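Local coordinates for sugar ABC transporter, periplasmic sugar-binding protein (Caulobacter crescentus, PDB 4IRX) that binds myo-inositol in the cleft between its two lobes as the periplasmic receptor of a bacterial sugar ABC transporter, probably delivering it for uptake, at residues A[15-20]-A[173-178]; A[135-140]-A[198-203]; A[73-78]-A[142-147]. All coordinates share one frame; numbering follows the deposited sequence.

Contact 1 of 3, residues A[15-20]-A[173-178]; sequences FNDLSQ and NSKRDQ. With INS (1,2,3,4,5,6-hexahydroxy-cyclohexane), chain C.
The carboxylate of Asp-17 receives its partners on one face: the ammonium of Lys-175 stands over the OD2 end, while Ser-19 N and Ser-19 OG close on OD1 from that same side. The pair illustrates how the two lobes of a periplasmic binding protein are joined across the cleft, here with ligand bound: the loop 15-20 follows strand 10-15 of one lobe, and 173-178 enters helix 176-189 of the other. Between Asp-17 OD2 and Lys-175 NZ runs a salt bridge of 3.2 Å, its nitrogen 38° out of the carboxylate plane. Lys-175 bends once, at chi2 (-74°), and is then extended enough for NZ to reach across, where it also lies 2.8 Å from Ser-19 OG. The acid has a local duty as well. Asp-17 OD1 accepts Ser-19 N at 2.9 Å, forming an Asx turn, and takes Ser-19 OG at 2.6 Å; a type I turn from Asp-17 to Gln-20 overlaps it and leads to the N-cap of helix 21-37. With an alanine in place of Asp-17, Lys-175 would probably be left without its carboxylate mate and Ser-19 N and OG without their shared acceptor, so that the turn could shift.

Beside this bridge the ligand joins the two lobes too. An extended chain beyond CG takes the amide of Gln-20 to the inositol, where OE1 accepts the hydroxyl O4; its NE2 passes Ser-174 CB and is bonded to Asp-140 of the opposite lobe, which fixes which end of the amide meets the ligand. Ser-174 approaches the same hydroxyl from the other segment, OG lying 2.8 Å from INS O4, while INS O5 is a longer, weak alternative for its one proton at 3.5 Å.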
loop_
_atom_site.group_PDB
_atom_site.type_symbol
_atom_site.label_atom_id
_atom_site.label_comp_id
_atom_site.label_asym_id
_atom_site.label_seq_id
_atom_site.Cartn_x
_atom_site.Cartn_y
_atom_site.Cartn_z
ATOM N N PHE A 15 -4.855 -0.631 -12.057
ATOM C CA PHE A 15 -4.243 0.012 -10.900
ATOM C C PHE A 15 -5.095 1.153 -10.402
ATOM O O PHE A 15 -5.708 1.843 -11.200
ATOM C CB PHE A 15 -2.860 0.561 -11.290
ATOM C CG PHE A 15 -1.785 -0.502 -11.386
ATOM C CD1 PHE A 15 -1.071 -0.871 -10.261
ATOM C CD2 PHE A 15 -1.484 -1.118 -12.594
ATOM C CE1 PHE A 15 -0.092 -1.850 -10.321
ATOM C CE2 PHE A 15 -0.503 -2.102 -12.670
ATOM C CZ PHE A 15 0.205 -2.467 -11.533
ATOM N N ASN A 16 -5.133 1.357 -9.096
ATOM C CA ASN A 16 -5.884 2.483 -8.551
ATOM C C ASN A 16 -5.366 3.858 -8.962
ATOM O O ASN A 16 -6.170 4.744 -9.251
ATOM C CB ASN A 16 -5.985 2.387 -7.027
ATOM C CG ASN A 16 -4.641 2.249 -6.363
ATOM O OD1 ASN A 16 -3.948 1.258 -6.570
ATOM N ND2 ASN A 16 -4.269 3.225 -5.534
ATOM N N ASP A 17 -4.049 4.048 -8.971
ATOM C CA ASP A 17 -3.452 5.346 -9.265
ATOM C C ASP A 17 -1.972 5.151 -9.561
ATOM O O ASP A 17 -1.168 4.966 -8.643
ATOM C CB ASP A 17 -3.615 6.285 -8.061
ATOM C CG ASP A 17 -3.150 7.709 -8.357
ATOM O OD1 ASP A 17 -2.560 7.936 -9.438
ATOM O OD2 ASP A 17 -3.369 8.604 -7.515
ATOM N N LEU A 18 -1.610 5.206 -10.846
ATOM C CA LEU A 18 -0.219 5.015 -11.265
ATOM C C LEU A 18 0.635 6.272 -11.142
ATOM O O LEU A 18 1.766 6.308 -11.592
ATOM C CB LEU A 18 -0.112 4.368 -12.654
ATOM C CG LEU A 18 -0.214 2.840 -12.626
ATOM C CD1 LEU A 18 -0.472 2.280 -14.023
ATOM C CD2 LEU A 18 1.096 2.266 -12.089
ATOM N N SER A 19 0.108 7.297 -10.483
ATOM C CA SER A 19 0.962 8.404 -10.070
ATOM C C SER A 19 1.659 8.129 -8.720
ATOM O O SER A 19 2.526 8.909 -8.302
ATOM C CB SER A 19 0.178 9.707 -10.017
ATOM O OG SER A 19 -0.701 9.717 -8.923
ATOM N N GLN A 20 1.308 7.019 -8.054
ATOM C CA GLN A 20 1.962 6.672 -6.786
ATOM C C GLN A 20 3.242 5.910 -7.057
ATOM O O GLN A 20 3.233 4.910 -7.776
ATOM C CB GLN A 20 1.063 5.786 -5.919
ATOM C CG GLN A 20 -0.209 6.448 -5.434
ATOM C CD GLN A 20 -0.908 5.656 -4.370
ATOM O OE1 GLN A 20 -0.312 4.791 -3.743
ATOM N NE2 GLN A 20 -2.191 5.913 -4.187
ATOM N N ASN A 173 -3.864 11.090 1.998
ATOM C CA ASN A 173 -4.353 10.567 0.719
ATOM C C ASN A 173 -3.247 9.996 -0.180
ATOM O O ASN A 173 -3.327 10.031 -1.400
ATOM C CB ASN A 173 -5.170 11.662 -0.003
ATOM C CG ASN A 173 -6.410 12.032 0.770
ATOM O OD1 ASN A 173 -7.275 11.194 0.995
ATOM N ND2 ASN A 173 -6.490 13.284 1.215
ATOM N N SER A 174 -2.193 9.480 0.459
ATOM C CA SER A 174 -1.047 8.911 -0.265
ATOM C C SER A 174 -0.398 9.921 -1.220
ATOM O O SER A 174 -0.012 9.595 -2.359
ATOM C CB SER A 174 -1.475 7.640 -1.032
ATOM O OG SER A 174 -1.834 6.595 -0.125
ATOM N N LYS A 175 -0.319 11.165 -0.776
ATOM C CA LYS A 175 0.325 12.202 -1.565
ATOM C C LYS A 175 1.373 12.938 -0.754
ATOM O O LYS A 175 1.103 13.402 0.357
ATOM C CB LYS A 175 -0.718 13.181 -2.105
ATOM C CG LYS A 175 -1.756 12.548 -3.035
ATOM C CD LYS A 175 -1.164 12.227 -4.401
ATOM C CE LYS A 175 -1.836 11.014 -5.043
ATOM N NZ LYS A 175 -1.223 10.690 -6.366
ATOM N N ARG A 176 2.574 13.044 -1.299
ATOM C CA ARG A 176 3.673 13.693 -0.608
ATOM C C ARG A 176 3.385 15.173 -0.339
ATOM O O ARG A 176 3.723 15.687 0.749
ATOM C CB ARG A 176 4.985 13.532 -1.382
ATOM C CG ARG A 176 6.170 14.037 -0.591
ATOM C CD ARG A 176 7.479 13.788 -1.290
ATOM N NE ARG A 176 7.677 12.373 -1.551
ATOM C CZ ARG A 176 8.847 11.839 -1.906
ATOM N NH1 ARG A 176 9.922 12.619 -2.026
ATOM N NH2 ARG A 176 8.931 10.525 -2.139
ATOM N N ASP A 177 2.748 15.844 -1.308
ATOM C CA ASP A 177 2.442 17.277 -1.157
ATOM C C ASP A 177 1.442 17.526 -0.030
ATOM O O ASP A 177 1.609 18.477 0.764
ATOM C CB ASP A 177 1.987 17.920 -2.496
ATOM C CG ASP A 177 0.706 17.313 -3.045
ATOM O OD1 ASP A 177 0.617 16.080 -3.107
ATOM O OD2 ASP A 177 -0.220 18.071 -3.421
ATOM N N GLN A 178 0.419 16.689 0.087
ATOM C CA GLN A 178 -0.517 16.788 1.205
ATOM C C GLN A 178 0.156 16.418 2.518
ATOM O O GLN A 178 -0.092 17.033 3.553
ATOM C CB GLN A 178 -1.778 15.952 0.994
ATOM C CG GLN A 178 -2.607 16.430 -0.196
ATOM C CD GLN A 178 -3.859 15.593 -0.393
ATOM O OE1 GLN A 178 -4.543 15.252 0.557
ATOM N NE2 GLN A 178 -4.151 15.261 -1.632
HETATM C C1 INS C . 0.212 0.471 -0.713
HETATM C C2 INS C . 1.408 1.343 -0.519
HETATM C C3 INS C . 1.160 2.659 -1.211
HETATM C C4 INS C . -0.034 3.338 -0.621
HETATM C C5 INS C . -1.248 2.516 -0.837
HETATM C C6 INS C . -1.071 1.134 -0.252
HETATM O O1 INS C . 0.395 -0.756 -0.052
HETATM O O2 INS C . 1.645 1.519 0.845
HETATM O O3 INS C . 2.297 3.484 -1.133
HETATM O O4 INS C . -0.195 4.612 -1.159
HETATM O O5 INS C . -2.347 3.166 -0.283
HETATM O O6 INS C . -2.222 0.348 -0.419
HETATM O O HOH W 1 1.165 10.238 -5.741
#

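Contact 2 of 3, residues A[135-140]-A[198-203]. With INS (1,2,3,4,5,6-hexahydroxy-cyclohexane), chain C.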
loop_
_atom_site.group_PDB
_atom_site.type_symbol
_atom_site.label_atom_id
_atom_site.label_comp_id
_atom_site.label_asym_id
_atom_site.label_seq_id
_atom_site.Cartn_x
_atom_site.Cartn_y
_atom_site.Cartn_z
ATOM N N VAL A 135 1.659 10.952 16.205
ATOM C CA VAL A 135 0.810 11.444 15.120
ATOM C C VAL A 135 0.696 10.334 14.093
ATOM O O VAL A 135 1.694 9.695 13.761
ATOM C CB VAL A 135 1.449 12.702 14.469
ATOM C CG1 VAL A 135 0.702 13.116 13.184
ATOM C CG2 VAL A 135 1.416 13.839 15.455
ATOM N N VAL A 136 -0.512 10.087 13.585
ATOM C CA VAL A 136 -0.701 9.059 12.557
ATOM C C VAL A 136 -1.180 9.726 11.272
ATOM O O VAL A 136 -2.164 10.466 11.281
ATOM C CB VAL A 136 -1.689 7.940 13.033
ATOM C CG1 VAL A 136 -1.855 6.845 11.938
ATOM C CG2 VAL A 136 -1.209 7.358 14.349
ATOM N N ILE A 137 -0.420 9.542 10.190
ATOM C CA ILE A 137 -0.770 10.081 8.873
ATOM C C ILE A 137 -1.114 8.896 7.961
ATOM O O ILE A 137 -0.270 8.047 7.674
ATOM C CB ILE A 137 0.403 10.872 8.239
ATOM C CG1 ILE A 137 0.893 11.971 9.195
ATOM C CG2 ILE A 137 -0.006 11.418 6.875
ATOM C CD1 ILE A 137 -0.085 13.094 9.417
ATOM N N THR A 138 -2.372 8.814 7.535
ATOM C CA THR A 138 -2.868 7.611 6.860
ATOM C C THR A 138 -2.814 7.703 5.336
ATOM O O THR A 138 -2.831 8.799 4.758
ATOM C CB THR A 138 -4.314 7.250 7.275
ATOM O OG1 THR A 138 -5.233 8.190 6.683
ATOM C CG2 THR A 138 -4.465 7.269 8.792
ATOM N N ASN A 139 -2.703 6.540 4.699
ATOM C CA ASN A 139 -2.762 6.425 3.244
ATOM C C ASN A 139 -4.207 6.302 2.735
ATOM O O ASN A 139 -5.130 6.157 3.536
ATOM C CB ASN A 139 -1.959 5.194 2.811
ATOM C CG ASN A 139 -2.531 3.893 3.359
ATOM O OD1 ASN A 139 -2.712 3.752 4.572
ATOM N ND2 ASN A 139 -2.799 2.916 2.468
ATOM N N ASP A 140 -4.362 6.340 1.405
ATOM C CA ASP A 140 -5.618 6.021 0.669
ATOM C C ASP A 140 -6.815 5.565 1.537
ATOM O O ASP A 140 -6.975 4.367 1.792
ATOM C CB ASP A 140 -5.361 4.893 -0.366
ATOM C CG ASP A 140 -4.550 5.329 -1.567
ATOM O OD1 ASP A 140 -4.703 6.470 -2.087
ATOM O OD2 ASP A 140 -3.754 4.501 -2.057
ATOM N N ILE A 198 5.990 10.373 14.334
ATOM C CA ILE A 198 5.004 10.515 13.264
ATOM C C ILE A 198 5.022 9.186 12.494
ATOM O O ILE A 198 5.995 8.847 11.795
ATOM C CB ILE A 198 5.358 11.690 12.321
ATOM C CG1 ILE A 198 5.560 12.961 13.133
ATOM C CG2 ILE A 198 4.230 11.916 11.343
ATOM C CD1 ILE A 198 5.993 14.171 12.318
ATOM N N LEU A 199 3.935 8.439 12.622
ATOM C CA LEU A 199 3.766 7.181 11.898
ATOM C C LEU A 199 3.051 7.464 10.590
ATOM O O LEU A 199 1.890 7.892 10.586
ATOM C CB LEU A 199 2.936 6.185 12.729
ATOM C CG LEU A 199 3.495 5.646 14.046
ATOM C CD1 LEU A 199 2.584 4.585 14.643
ATOM C CD2 LEU A 199 4.890 5.050 13.840
ATOM N N CYS A 200 3.755 7.262 9.480
ATOM C CA CYS A 200 3.209 7.547 8.162
ATOM C C CYS A 200 2.977 6.240 7.440
ATOM O O CYS A 200 3.876 5.397 7.364
ATOM C CB CYS A 200 4.190 8.393 7.364
ATOM S SG CYS A 200 4.506 9.986 8.100
ATOM N N LEU A 201 1.774 6.083 6.894
ATOM C CA LEU A 201 1.381 4.791 6.359
ATOM C C LEU A 201 1.806 4.556 4.898
ATOM O O LEU A 201 1.412 3.570 4.266
ATOM C CB LEU A 201 -0.110 4.533 6.605
ATOM C CG LEU A 201 -0.446 3.979 8.002
ATOM C CD1 LEU A 201 0.160 4.729 9.172
ATOM C CD2 LEU A 201 -1.945 3.915 8.148
ATOM N N ASN A 202 2.636 5.450 4.357
ATOM C CA ASN A 202 3.495 5.094 3.234
ATOM C C ASN A 202 4.744 5.963 3.225
ATOM O O ASN A 202 4.806 6.983 3.916
ATOM C CB ASN A 202 2.768 5.026 1.859
ATOM C CG ASN A 202 2.573 6.370 1.193
ATOM O OD1 ASN A 202 2.953 7.411 1.720
ATOM N ND2 ASN A 202 1.980 6.357 0.015
ATOM N N ASP A 203 5.737 5.543 2.460
ATOM C CA ASP A 203 7.038 6.224 2.458
ATOM C C ASP A 203 6.988 7.549 1.715
ATOM O O ASP A 203 7.679 8.475 2.085
ATOM C CB ASP A 203 8.122 5.362 1.807
ATOM C CG ASP A 203 8.629 4.257 2.717
ATOM O OD1 ASP A 203 8.487 4.360 3.970
ATOM O OD2 ASP A 203 9.193 3.300 2.146
HETATM C C1 INS C . 0.212 0.471 -0.713
HETATM C C2 INS C . 1.408 1.343 -0.519
HETATM C C3 INS C . 1.160 2.659 -1.211
HETATM C C4 INS C . -0.034 3.338 -0.621
HETATM C C5 INS C . -1.248 2.516 -0.837
HETATM C C6 INS C . -1.071 1.134 -0.252
HETATM O O1 INS C . 0.395 -0.756 -0.052
HETATM O O2 INS C . 1.645 1.519 0.845
HETATM O O3 INS C . 2.297 3.484 -1.133
HETATM O O4 INS C . -0.195 4.612 -1.159
HETATM O O5 INS C . -2.347 3.166 -0.283
HETATM O O6 INS C . -2.222 0.348 -0.419
#
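Leu-201 spreads its side chain over the end of the neighbouring strand. Its CB lies 3.4 Å from Asn-139 OD1, and CG lies near the carbonyl oxygen of Ile-137. There the chain forks: CD1 runs obliquely against Val-136 CG1 at 4.0 Å, and CD2 settles over Thr-138 CA and beside the Asn-139 amide, which crosses the leucine at about a right angle. Val-150 of helix 144-160 meets the same leucine. The two strands, 132-138 and 197-200, are neighbours in the four-stranded parallel sheet of a Rossmann-like lobe, and the loops leaving their C-terminal ends line the ligand pocket, as usual in such alpha/beta folds. The ladder runs from Leu-199 N to Val-135 O, Ile-137 N to Leu-199 O and Leu-201 N to Ile-137 O; Ile-137 CG1 and Ile-198 CG2 pack on the face opposite Val-136 and Leu-199. With CG held between backbone N and carbonyl carbon (chi1 63°), Asn-139 sends ND2 almost straight to INS O5, 2.8 Å away at 174°. INS O5 in turn donates to Asp-140 OD2 (2.6 Å). Asn-202 ND2 divides itself between INS O3 (3.1 Å) and INS O4 (3.0 Å), while its OD1 caps Met-205 N.

Contact 3 of 3, residues A[73-78]-A[142-147]; sequences TDSKAL and GSSSSI. With INS (1,2,3,4,5,6-hexahydroxy-cyclohexane), chain C.
The carbonyl oxygen of Gly-142 is gripped twice: by the backbone N-H of Ser-75, with N and O 3.0 Å apart, and by a water that donates to it and accepts from Lys-76 N. This backbone-to-backbone hydrogen bond crosses from one lobe of the binding protein to the other, joining the loop between strand 67-70 and helix 79-87 to the start of helix 144-160. It is fairly straight at the hydrogen (167°), although Ser-75 N stands 38° above the plane of the carbonyl. The same serine makes a second bond, two residues further along the other segment: Ser-144 N gives its hydrogen to Ser-75 OG over 2.8 Å. Since OG lies anti to the carbonyl carbon (chi1 -70°), it faces this first-turn N-H and can still bond to Asn-98 O, whereas Ser-144 OG is bonded to Asn-98 N.

Packing is close at the glycine. Asp-74 OD2 comes within 3.3 Å of Gly-142 CA, and a beta carbon there would run into that oxygen. The other oxygen, OD1, turns back to its own loop, accepting Ala-77 N at 3.0 Å in an Asx motif. One residue further along from Ser-144, the helix start faces the ligand: Ser-145 OG lies 2.6 Å from INS O6, a bond whose proton has another acceptor within reach.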
loop_
_atom_site.group_PDB
_atom_site.type_symbol
_atom_site.label_atom_id
_atom_site.label_comp_id
_atom_site.label_asym_id
_atom_site.label_seq_id
_atom_site.Cartn_x
_atom_site.Cartn_y
_atom_site.Cartn_z
ATOM N N THR A 73 -9.549 1.274 -6.192
ATOM C CA THR A 73 -9.441 2.608 -5.594
ATOM C C THR A 73 -10.075 2.654 -4.210
ATOM O O THR A 73 -9.591 3.355 -3.320
ATOM C CB THR A 73 -10.122 3.684 -6.471
ATOM O OG1 THR A 73 -11.515 3.365 -6.588
ATOM C CG2 THR A 73 -9.482 3.749 -7.841
ATOM N N ASP A 74 -11.164 1.916 -4.045
ATOM C CA ASP A 74 -11.893 1.802 -2.794
ATOM C C ASP A 74 -12.379 0.351 -2.670
ATOM O O ASP A 74 -13.049 -0.175 -3.567
ATOM C CB ASP A 74 -13.072 2.789 -2.803
ATOM C CG ASP A 74 -13.810 2.826 -1.494
ATOM O OD1 ASP A 74 -14.527 1.857 -1.179
ATOM O OD2 ASP A 74 -13.695 3.845 -0.773
ATOM N N SER A 75 -12.019 -0.293 -1.571
ATOM C CA SER A 75 -12.237 -1.722 -1.388
ATOM C C SER A 75 -13.710 -2.120 -1.390
ATOM O O SER A 75 -14.068 -3.183 -1.914
ATOM C CB SER A 75 -11.545 -2.225 -0.121
ATOM O OG SER A 75 -10.120 -2.220 -0.274
ATOM N N LYS A 76 -14.570 -1.269 -0.834
ATOM C CA LYS A 76 -16.010 -1.540 -0.843
ATOM C C LYS A 76 -16.680 -1.121 -2.132
ATOM O O LYS A 76 -17.601 -1.809 -2.597
ATOM C CB LYS A 76 -16.696 -0.814 0.316
ATOM C CG LYS A 76 -16.249 -1.226 1.691
ATOM C CD LYS A 76 -16.590 -2.673 1.965
ATOM C CE LYS A 76 -16.369 -3.010 3.433
ATOM N NZ LYS A 76 -17.143 -2.079 4.292
ATOM N N ALA A 77 -16.241 -0.011 -2.717
ATOM C CA ALA A 77 -16.895 0.560 -3.893
ATOM C C ALA A 77 -16.761 -0.302 -5.149
ATOM O O ALA A 77 -17.571 -0.220 -6.061
ATOM C CB ALA A 77 -16.385 1.976 -4.168
ATOM N N LEU A 78 -15.760 -1.165 -5.171
ATOM C CA LEU A 78 -15.529 -2.014 -6.332
ATOM C C LEU A 78 -16.175 -3.392 -6.203
ATOM O O LEU A 78 -16.038 -4.229 -7.094
ATOM C CB LEU A 78 -14.020 -2.151 -6.580
ATOM C CG LEU A 78 -13.399 -1.097 -7.513
ATOM C CD1 LEU A 78 -13.774 -1.399 -8.942
ATOM C CD2 LEU A 78 -13.816 0.312 -7.141
ATOM N N GLY A 142 -9.991 4.901 1.494
ATOM C CA GLY A 142 -10.950 3.868 1.119
ATOM C C GLY A 142 -10.350 2.487 0.909
ATOM O O GLY A 142 -11.062 1.509 0.694
ATOM N N SER A 143 -9.032 2.390 0.963
ATOM C CA SER A 143 -8.344 1.130 0.722
ATOM C C SER A 143 -8.325 0.233 1.971
ATOM O O SER A 143 -8.076 0.709 3.067
ATOM C CB SER A 143 -6.910 1.445 0.297
ATOM O OG SER A 143 -6.119 0.276 0.202
ATOM N N SER A 144 -8.551 -1.072 1.803
ATOM C CA SER A 144 -8.372 -2.015 2.917
ATOM C C SER A 144 -6.993 -1.886 3.565
ATOM O O SER A 144 -6.831 -2.111 4.762
ATOM C CB SER A 144 -8.587 -3.466 2.473
ATOM O OG SER A 144 -7.495 -3.908 1.678
ATOM N N SER A 145 -5.990 -1.497 2.781
ATOM C CA SER A 145 -4.647 -1.403 3.333
ATOM C C SER A 145 -4.558 -0.294 4.378
ATOM O O SER A 145 -3.880 -0.454 5.399
ATOM C CB SER A 145 -3.613 -1.222 2.235
ATOM O OG SER A 145 -3.874 -0.030 1.522
ATOM N N SER A 146 -5.238 0.821 4.136
ATOM C CA SER A 146 -5.286 1.906 5.111
ATOM C C SER A 146 -6.066 1.471 6.342
ATOM O O SER A 146 -5.604 1.611 7.473
ATOM C CB SER A 146 -5.925 3.132 4.490
ATOM O OG SER A 146 -5.909 4.207 5.411
ATOM N N ILE A 147 -7.261 0.950 6.126
ATOM C CA ILE A 147 -8.099 0.505 7.229
ATOM C C ILE A 147 -7.384 -0.503 8.121
ATOM O O ILE A 147 -7.397 -0.374 9.351
ATOM C CB ILE A 147 -9.418 -0.075 6.679
ATOM C CG1 ILE A 147 -10.183 1.026 5.939
ATOM C CG2 ILE A 147 -10.228 -0.703 7.792
ATOM C CD1 ILE A 147 -11.321 0.520 5.076
HETATM C C1 INS C . 0.212 0.471 -0.713
HETATM C C2 INS C . 1.408 1.343 -0.519
HETATM C C3 INS C . 1.160 2.659 -1.211
HETATM C C4 INS C . -0.034 3.338 -0.621
HETATM C C5 INS C . -1.248 2.516 -0.837
HETATM C C6 INS C . -1.071 1.134 -0.252
HETATM O O1 INS C . 0.395 -0.756 -0.052
HETATM O O2 INS C . 1.645 1.519 0.845
HETATM O O3 INS C . 2.297 3.484 -1.133
HETATM O O4 INS C . -0.195 4.612 -1.159
HETATM O O5 INS C . -2.347 3.166 -0.283
HETATM O O6 INS C . -2.222 0.348 -0.419
HETATM O O HOH W 2 -13.429 0.677 1.515
#

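Overall arrangement
All three contacts gather around one myo-inositol, their centres 13 to 16 Å apart. Contacts 1 and 3 span the two lobes, whereas contact 2 lies within the lobe built on the four-stranded sheet and supplies the ends of its strands. Contacts 1 and 2 meet where Asp-140 N approaches Ser-174 OG at 3.0 Å. Contacts 1 and 3 touch where Asn-16 O packs against Thr-73 CG2 at 3.7 Å. Contacts 2 and 3 are joined by Asn-139 O and Ser-146 OG, 2.8 Å apart. Along the chain, contact 3 is nested inside the loop closed by contact 1. Asp-96, Arg-149 and Asp-229 add further hydrogen bonds to the ligand.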